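Local coordinates for protein GH127 beta-L-arabinofuranoside (Geobacillus stearothermophilus, PDB 4QK0) that probably hydrolyses terminal beta-L-arabinofuranosidic linkages of arabinose-containing sugars, as a glycoside hydrolase of family GH127, at residues 544-549 with 642-647; 563-568 with 624-629; 574-579 with 599-604. All blocks are in the same frame, centred on the assembly; numbering follows the deposited sequence.

Contact 1 of 3, residues 544-549 with 642-647; sequences RANAGK and VVWVNE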
# COMPACT_ATOMS: atom_id res chain seq x y z
N ARG A 544 -0.68 6.21 13.47
CA ARG A 544 0.66 6.26 13.00
C ARG A 544 0.81 7.10 11.74
O ARG A 544 1.76 7.84 11.65
CB ARG A 544 1.18 4.83 12.83
CG ARG A 544 1.30 4.35 14.28
CD ARG A 544 1.56 2.93 14.74
NE ARG A 544 1.17 2.92 16.14
CZ ARG A 544 1.43 1.97 17.02
NH1 ARG A 544 2.19 0.95 16.75
NH2 ARG A 544 0.97 2.11 18.25
N ALA A 545 -0.16 7.04 10.84
CA ALA A 545 -0.10 7.80 9.61
C ALA A 545 -0.02 9.28 9.85
O ALA A 545 0.44 9.97 9.01
CB ALA A 545 -1.32 7.49 8.76
N ASN A 546 -0.44 9.78 11.02
CA ASN A 546 -0.53 11.21 11.26
C ASN A 546 0.41 11.77 12.28
O ASN A 546 0.32 12.93 12.66
CB ASN A 546 -1.96 11.60 11.51
CG ASN A 546 -2.86 11.24 10.34
OD1 ASN A 546 -2.45 11.36 9.16
ND2 ASN A 546 -4.08 10.80 10.62
N ALA A 547 1.36 10.93 12.71
CA ALA A 547 2.46 11.34 13.58
C ALA A 547 3.16 12.50 12.91
O ALA A 547 3.46 12.42 11.73
CB ALA A 547 3.43 10.20 13.74
N GLY A 548 3.33 13.60 13.64
CA GLY A 548 3.94 14.81 13.10
C GLY A 548 3.12 15.61 12.10
O GLY A 548 3.67 16.48 11.40
N LYS A 549 1.83 15.31 11.99
CA LYS A 549 0.98 15.98 11.02
C LYS A 549 -0.19 16.64 11.67
O LYS A 549 -0.56 16.28 12.75
CB LYS A 549 0.49 15.04 9.97
CG LYS A 549 1.59 14.34 9.22
CD LYS A 549 0.91 13.62 8.06
CE LYS A 549 1.75 12.52 7.45
NZ LYS A 549 2.76 13.13 6.56
N VAL A 642 -3.48 17.16 -0.13
CA VAL A 642 -3.33 16.57 1.18
C VAL A 642 -4.23 17.23 2.16
O VAL A 642 -4.47 18.40 2.08
CB VAL A 642 -1.91 16.66 1.78
CG1 VAL A 642 -0.95 15.80 0.99
CG2 VAL A 642 -1.37 18.06 1.79
N VAL A 643 -4.66 16.43 3.15
CA VAL A 643 -5.39 16.91 4.32
C VAL A 643 -4.43 17.03 5.49
O VAL A 643 -4.35 18.07 6.13
CB VAL A 643 -6.54 15.95 4.72
CG1 VAL A 643 -7.15 16.30 6.09
CG2 VAL A 643 -7.62 15.98 3.68
N TRP A 644 -3.71 15.95 5.76
CA TRP A 644 -2.83 15.96 6.88
C TRP A 644 -1.49 16.54 6.43
O TRP A 644 -0.75 15.92 5.68
CB TRP A 644 -2.69 14.56 7.46
CG TRP A 644 -3.91 14.14 8.13
CD1 TRP A 644 -4.93 13.39 7.62
CD2 TRP A 644 -4.26 14.44 9.48
NE1 TRP A 644 -5.90 13.24 8.54
CE2 TRP A 644 -5.50 13.85 9.71
CE3 TRP A 644 -3.63 15.13 10.51
CZ2 TRP A 644 -6.15 13.94 10.94
CZ3 TRP A 644 -4.25 15.20 11.73
CH2 TRP A 644 -5.53 14.63 11.93
N VAL A 645 -1.16 17.70 6.94
CA VAL A 645 0.09 18.36 6.56
C VAL A 645 1.15 18.23 7.65
O VAL A 645 0.83 18.26 8.84
CB VAL A 645 -0.14 19.79 5.95
CG1 VAL A 645 -1.57 20.23 5.92
CG2 VAL A 645 0.74 20.86 6.52
N ASN A 646 2.39 18.05 7.23
CA ASN A 646 3.51 18.04 8.12
C ASN A 646 3.64 19.28 8.94
O ASN A 646 3.49 20.36 8.47
CB ASN A 646 4.81 17.78 7.40
CG ASN A 646 4.92 16.41 6.88
OD1 ASN A 646 5.03 16.22 5.73
ND2 ASN A 646 4.90 15.46 7.73
N GLU A 647 3.95 19.09 10.20
CA GLU A 647 4.02 20.15 11.14
C GLU A 647 5.45 20.59 11.41
O GLU A 647 6.35 19.82 11.43
CB GLU A 647 3.29 19.71 12.42
CG GLU A 647 3.17 20.71 13.53
CD GLU A 647 1.92 20.53 14.40
OE1 GLU A 647 1.80 19.52 15.10
OE2 GLU A 647 1.07 21.42 14.41
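Asn546 lays its carboxamide flat over one face of the Trp644 indole, the amide and ring planes only 18° apart, so the two groups stack while their side chains cross at about a right angle. Asn546 OD1 sits over the five-membered ring, 3.3 Å from Trp644 CG, and Asn546 ND2 reaches toward the rim, 3.5 Å from Trp644 CE2. Over the same face, Asn546 CB makes a CH-pi contact with the six-membered ring of Trp644, 4.2 Å from its centroid. The orientation of the amide is fixed by a hydrogen bond from Asn327 to OD1.

The backbone contacts come from a type II turn, Asn546 to Lys549, which with Gly548 at positive phi presents the Gly548 carbonyl to strand 641-647, where Glu647 N donates to Gly548 O at 2.9 Å. Lys549 and Asn646 form an antiparallel, non-hydrogen-bonded pair, their side chains diverging, and Lys549 CA adds a CA-H...O contact to Val645 O at 3.2 Å.

Aliphatic packing is supplied by Lys549. Its CG stands anti to the carbonyl carbon (chi1 -57°), which brings the methylenes alongside the strand; Lys549 CD lies 3.8 Å from Trp644 CB. The Lys549 backbone, meanwhile, meets the indole at its edge, C lying near the ring plane.

Lys538 ties the two segments from outside, bonding both Lys549 O and the Glu647 carboxylate, and Asn646 packs on Ala547 of the second subunit. The chemistry is thus mixed: an amide-aromatic stack buries the indole face against a polar group whose oxygen is already satisfied, while the one backbone hydrogen bond across the segments helps set how the turn leading into strand 549-554 meets the C-terminal strand.

Contact 2 of 3, residues 563-568 with 624-629; sequences EVDNGP and PFRAIP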
# COMPACT_ATOMS: atom_id res chain seq x y z
N GLU A 563 -2.49 21.29 -5.21
CA GLU A 563 -1.36 21.72 -6.03
C GLU A 563 -1.71 23.00 -6.80
O GLU A 563 -0.90 23.92 -6.89
CB GLU A 563 -1.02 20.62 -7.01
CG GLU A 563 0.11 20.93 -7.97
CD GLU A 563 0.57 19.71 -8.80
OE1 GLU A 563 0.24 18.53 -8.54
OE2 GLU A 563 1.28 19.96 -9.78
N VAL A 564 -2.93 23.06 -7.33
CA VAL A 564 -3.34 24.21 -8.13
C VAL A 564 -3.11 25.52 -7.37
O VAL A 564 -2.76 26.51 -7.98
CB VAL A 564 -4.80 24.08 -8.62
CG1 VAL A 564 -5.77 24.11 -7.43
CG2 VAL A 564 -5.17 25.19 -9.60
N ASP A 565 -3.24 25.52 -6.04
CA ASP A 565 -3.04 26.72 -5.24
C ASP A 565 -1.65 26.83 -4.65
O ASP A 565 -1.27 27.90 -4.25
CB ASP A 565 -4.02 26.76 -4.03
CG ASP A 565 -5.50 26.85 -4.43
OD1 ASP A 565 -5.81 27.66 -5.32
OD2 ASP A 565 -6.36 26.14 -3.86
N ASN A 566 -0.93 25.74 -4.47
CA ASN A 566 0.25 25.74 -3.60
C ASN A 566 1.51 25.14 -4.27
O ASN A 566 2.58 25.06 -3.68
CB ASN A 566 -0.03 24.89 -2.33
CG ASN A 566 -1.14 25.47 -1.45
OD1 ASN A 566 -0.92 26.38 -0.68
ND2 ASN A 566 -2.33 24.84 -1.50
N GLY A 567 1.39 24.66 -5.48
CA GLY A 567 2.50 23.99 -6.13
C GLY A 567 2.59 22.51 -5.82
O GLY A 567 1.90 21.99 -4.92
N PRO A 568 3.46 21.82 -6.56
CA PRO A 568 3.61 20.40 -6.31
C PRO A 568 4.42 20.09 -5.07
O PRO A 568 4.88 20.98 -4.34
CB PRO A 568 4.33 19.91 -7.59
CG PRO A 568 5.05 21.10 -8.12
CD PRO A 568 4.47 22.34 -7.51
N PRO A 624 3.58 31.50 1.16
CA PRO A 624 2.16 31.58 1.46
C PRO A 624 1.48 30.25 1.11
O PRO A 624 1.97 29.56 0.20
CB PRO A 624 1.66 32.66 0.48
CG PRO A 624 2.56 32.49 -0.72
CD PRO A 624 3.91 32.07 -0.17
N PHE A 625 0.42 29.85 1.84
CA PHE A 625 -0.43 28.72 1.38
C PHE A 625 -1.88 29.07 1.42
O PHE A 625 -2.29 29.91 2.21
CB PHE A 625 -0.26 27.43 2.19
CG PHE A 625 -0.91 27.46 3.53
CD1 PHE A 625 -2.22 27.01 3.75
CD2 PHE A 625 -0.18 27.92 4.60
CE1 PHE A 625 -2.78 27.04 5.03
CE2 PHE A 625 -0.74 27.96 5.86
CZ PHE A 625 -2.03 27.51 6.07
N ARG A 626 -2.64 28.30 0.69
CA ARG A 626 -4.05 28.39 0.72
C ARG A 626 -4.72 27.04 0.78
O ARG A 626 -4.40 26.11 -0.01
CB ARG A 626 -4.54 29.14 -0.54
CG ARG A 626 -6.01 29.44 -0.42
CD ARG A 626 -6.42 30.59 -1.31
NE ARG A 626 -6.63 30.07 -2.64
CZ ARG A 626 -7.34 30.68 -3.58
NH1 ARG A 626 -7.94 31.83 -3.31
NH2 ARG A 626 -7.44 30.12 -4.78
N ALA A 627 -5.72 26.95 1.67
CA ALA A 627 -6.43 25.71 1.86
C ALA A 627 -7.89 25.95 1.50
O ALA A 627 -8.43 27.00 1.78
CB ALA A 627 -6.27 25.22 3.29
N ILE A 628 -8.51 24.92 0.94
CA ILE A 628 -9.91 24.93 0.59
C ILE A 628 -10.64 23.72 1.24
O ILE A 628 -9.99 22.81 1.75
CB ILE A 628 -10.11 24.85 -0.94
CG1 ILE A 628 -9.41 23.62 -1.52
CG2 ILE A 628 -9.56 26.12 -1.60
CD1 ILE A 628 -10.26 22.80 -2.42
N PRO A 629 -12.00 23.71 1.21
CA PRO A 629 -12.72 22.63 1.81
C PRO A 629 -12.46 21.33 1.11
O PRO A 629 -12.45 21.28 -0.13
CB PRO A 629 -14.21 23.05 1.59
CG PRO A 629 -14.18 24.51 1.64
CD PRO A 629 -12.90 24.86 0.92
O HOH W 1 -5.62 24.51 -1.80
O HOH W 2 1.90 27.07 -0.49
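Asn566 and Phe625 bring their CA atoms to 5.8 Å where the short helix 563-566 ends against strand 620-629, with Asp565 and Arg626 facing each other one residue along. The helix closes with Asn566 N and Gly567 N both bonding Glu563 O, and Gly567, at positive phi, turns the chain away from the strand.

The Asn566 carboxamide pairs with both the N-H and the C=O of Arg626, much as the peptide of a neighbouring strand would. Asn566 OD1 accepts from Arg626 N at 2.9 Å, in the carbonyl plane and on a lone pair, while Asn566 ND2 gives a nearly straight bond to Arg626 O at 2.8 Å, that oxygen lying almost in the plane of the amide. This two-point grip fixes the rotation of the amide, and ND2 also bonds Glu562 O. Asn566 OD1 comes 3.1 Å from Phe625 CB, and a water bridges it to Pro624 O.

Asp565 forms a salt bridge with the Arg626 side chain: Arg626 NH2 lies 3.0 Å from Asp565 OD1, with the hydrogen aimed almost straight at it (172°). The oxygen lies in the guanidinium plane, yet the donor approaches from above the carboxylate, the two planes being 88° apart. A bend in the arginine chain at chi3 (82°) helps bring NH2 there. Asp565 OD2 pairs with Arg636, takes a water that also bonds Arg626 O, and touches Ile628 CG2 at 3.9 Å.

Within the GH127 C-terminal domain, strand 620-629 is flanked by strands 557-562 and 593-603; Phe625 packs on Ala600 of the latter and on Leu575 of strand 574-586.

Contact 3 of 3, residues 574-579 with 599-604; sequences FLPRDA and IAERVD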
# COMPACT_ATOMS: atom_id res chain seq x y z
N PHE A 574 5.49 22.44 5.36
CA PHE A 574 5.56 22.31 6.78
C PHE A 574 4.84 23.51 7.37
O PHE A 574 5.12 24.66 7.02
CB PHE A 574 7.02 22.19 7.26
CG PHE A 574 7.73 20.98 6.70
CD1 PHE A 574 8.27 21.00 5.42
CD2 PHE A 574 7.81 19.82 7.44
CE1 PHE A 574 8.89 19.88 4.89
CE2 PHE A 574 8.41 18.70 6.93
CZ PHE A 574 8.96 18.73 5.64
N LEU A 575 3.90 23.24 8.27
CA LEU A 575 3.12 24.28 8.87
C LEU A 575 3.68 24.49 10.23
O LEU A 575 3.55 23.63 11.08
CB LEU A 575 1.64 23.86 8.91
CG LEU A 575 0.70 24.92 9.48
CD1 LEU A 575 0.69 26.18 8.62
CD2 LEU A 575 -0.74 24.42 9.56
N PRO A 576 4.32 25.63 10.48
CA PRO A 576 4.76 25.89 11.86
C PRO A 576 3.59 26.10 12.81
O PRO A 576 2.54 26.60 12.40
CB PRO A 576 5.52 27.21 11.77
CG PRO A 576 5.64 27.51 10.34
CD PRO A 576 4.57 26.78 9.60
N ARG A 577 3.77 25.67 14.06
CA ARG A 577 2.71 25.78 15.12
C ARG A 577 2.22 27.21 15.32
O ARG A 577 1.06 27.43 15.60
CB ARG A 577 3.18 25.19 16.51
CG ARG A 577 4.31 25.94 17.24
CD ARG A 577 5.63 25.82 16.46
NE ARG A 577 6.04 26.96 15.62
CZ ARG A 577 7.06 26.88 14.75
NH1 ARG A 577 7.74 25.73 14.59
NH2 ARG A 577 7.41 27.94 14.04
N ASP A 578 3.12 28.17 15.16
CA ASP A 578 2.82 29.55 15.46
C ASP A 578 2.26 30.33 14.31
O ASP A 578 1.94 31.49 14.50
CB ASP A 578 4.09 30.29 15.87
CG ASP A 578 5.14 30.35 14.72
OD1 ASP A 578 4.77 30.50 13.53
OD2 ASP A 578 6.35 30.26 15.03
N ALA A 579 2.29 29.75 13.11
CA ALA A 579 1.88 30.48 11.93
C ALA A 579 0.46 30.94 12.11
O ALA A 579 -0.37 30.23 12.66
CB ALA A 579 1.97 29.62 10.69
N ILE A 599 1.14 31.17 6.29
CA ILE A 599 2.53 31.09 5.82
C ILE A 599 3.05 29.75 6.25
O ILE A 599 3.12 29.50 7.42
CB ILE A 599 3.44 32.21 6.44
CG1 ILE A 599 2.94 33.62 6.08
CG2 ILE A 599 4.91 32.11 5.97
CD1 ILE A 599 2.83 33.89 4.59
N ALA A 600 3.47 28.93 5.32
CA ALA A 600 4.17 27.69 5.62
C ALA A 600 5.65 27.74 5.18
O ALA A 600 6.13 28.77 4.70
CB ALA A 600 3.45 26.55 4.93
N GLU A 601 6.33 26.62 5.34
CA GLU A 601 7.72 26.47 4.97
C GLU A 601 7.91 25.27 4.07
O GLU A 601 7.31 24.23 4.29
CB GLU A 601 8.56 26.21 6.21
CG GLU A 601 8.68 27.39 7.11
CD GLU A 601 9.61 27.13 8.31
OE1 GLU A 601 10.42 26.16 8.27
OE2 GLU A 601 9.52 27.91 9.28
N ARG A 602 8.78 25.44 3.07
CA ARG A 602 9.26 24.37 2.24
C ARG A 602 10.78 24.18 2.36
O ARG A 602 11.53 25.12 2.57
CB ARG A 602 8.99 24.66 0.80
CG ARG A 602 7.54 24.80 0.42
CD ARG A 602 7.48 24.72 -1.08
NE ARG A 602 6.14 24.52 -1.60
CZ ARG A 602 5.61 23.34 -1.87
NH1 ARG A 602 6.23 22.20 -1.57
NH2 ARG A 602 4.41 23.28 -2.41
N VAL A 603 11.21 22.95 2.21
CA VAL A 603 12.63 22.67 2.08
C VAL A 603 13.08 23.07 0.68
O VAL A 603 12.42 22.75 -0.30
CB VAL A 603 12.93 21.18 2.36
CG1 VAL A 603 14.38 20.84 2.09
CG2 VAL A 603 12.57 20.89 3.81
N ASP A 604 14.23 23.70 0.61
CA ASP A 604 14.80 24.16 -0.66
C ASP A 604 15.46 23.01 -1.42
O ASP A 604 16.42 22.41 -0.95
CB ASP A 604 15.81 25.27 -0.37
CG ASP A 604 16.24 26.05 -1.61
OD1 ASP A 604 16.05 25.63 -2.77
OD2 ASP A 604 16.79 27.15 -1.39
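This is an antiparallel strand pairing within the beta hairpin of strands 574-586 and 593-603, in the mixed sheet of the GH127 C-terminal domain. Phe574 and Glu601 form a single hydrogen-bonded pair, CA atoms 5.0 Å apart: Phe574 N donates to Glu601 O at 2.8 Å, and Glu601 N returns a bond to Phe574 O at 2.9 Å. Beyond it the regular pairing is interrupted by a type I turn from Pro576 to Ala579, which breaks strand 574-586; Arg536 bonds the carbonyls of both these residues.

Side chains fill in beside the pair. The Phe574 ring, with CG beside the backbone N (chi1 -61°), runs along the partner strand, its edge turned to Glu601 O and Phe574 CE1 4.0 Å from Val603 CG2. Gly548 of the second subunit packs on this phenylalanine, which puts the ring at the dimer interface. At the other end, Pro576 CD rests 3.8 Å from Ile599 O, and Pro576 CG lies close to the carboxylate of Glu601, whose OE1 is held by Thr620.

Within the turn, Arg577 folds back so that Pro576 CB lies over one face of its guanidinium. Arg577 NH2 meets Asp578 OD2 at 2.7 Å in a salt bridge, from above the carboxylate plane. Ala579 ends the turn, with Ala579 CB 3.5 Å from Ile599 O.

Overall arrangement
All three contacts reach one mixed sheet of the C-terminal domain, through strands 641-647, 620-629, 574-586 and 593-603, and lie on the same side of the chain's centre. They are nested along the sequence: contact 3 falls inside the loop closed by contact 2, which falls inside that closed by contact 1. Contacts 1 and 2 have centres about 16 Å apart and do not touch; the centre of contact 3 is about 13 Å from those of the other two, and it joins them, through Asn646 O to Leu575 N on one side and Asn566 O to Arg602 NH2 on the other. Contacts 1 and 3 also reach the second subunit, so this sheet takes part in the dimer, whereas contact 2 stays within its own chain.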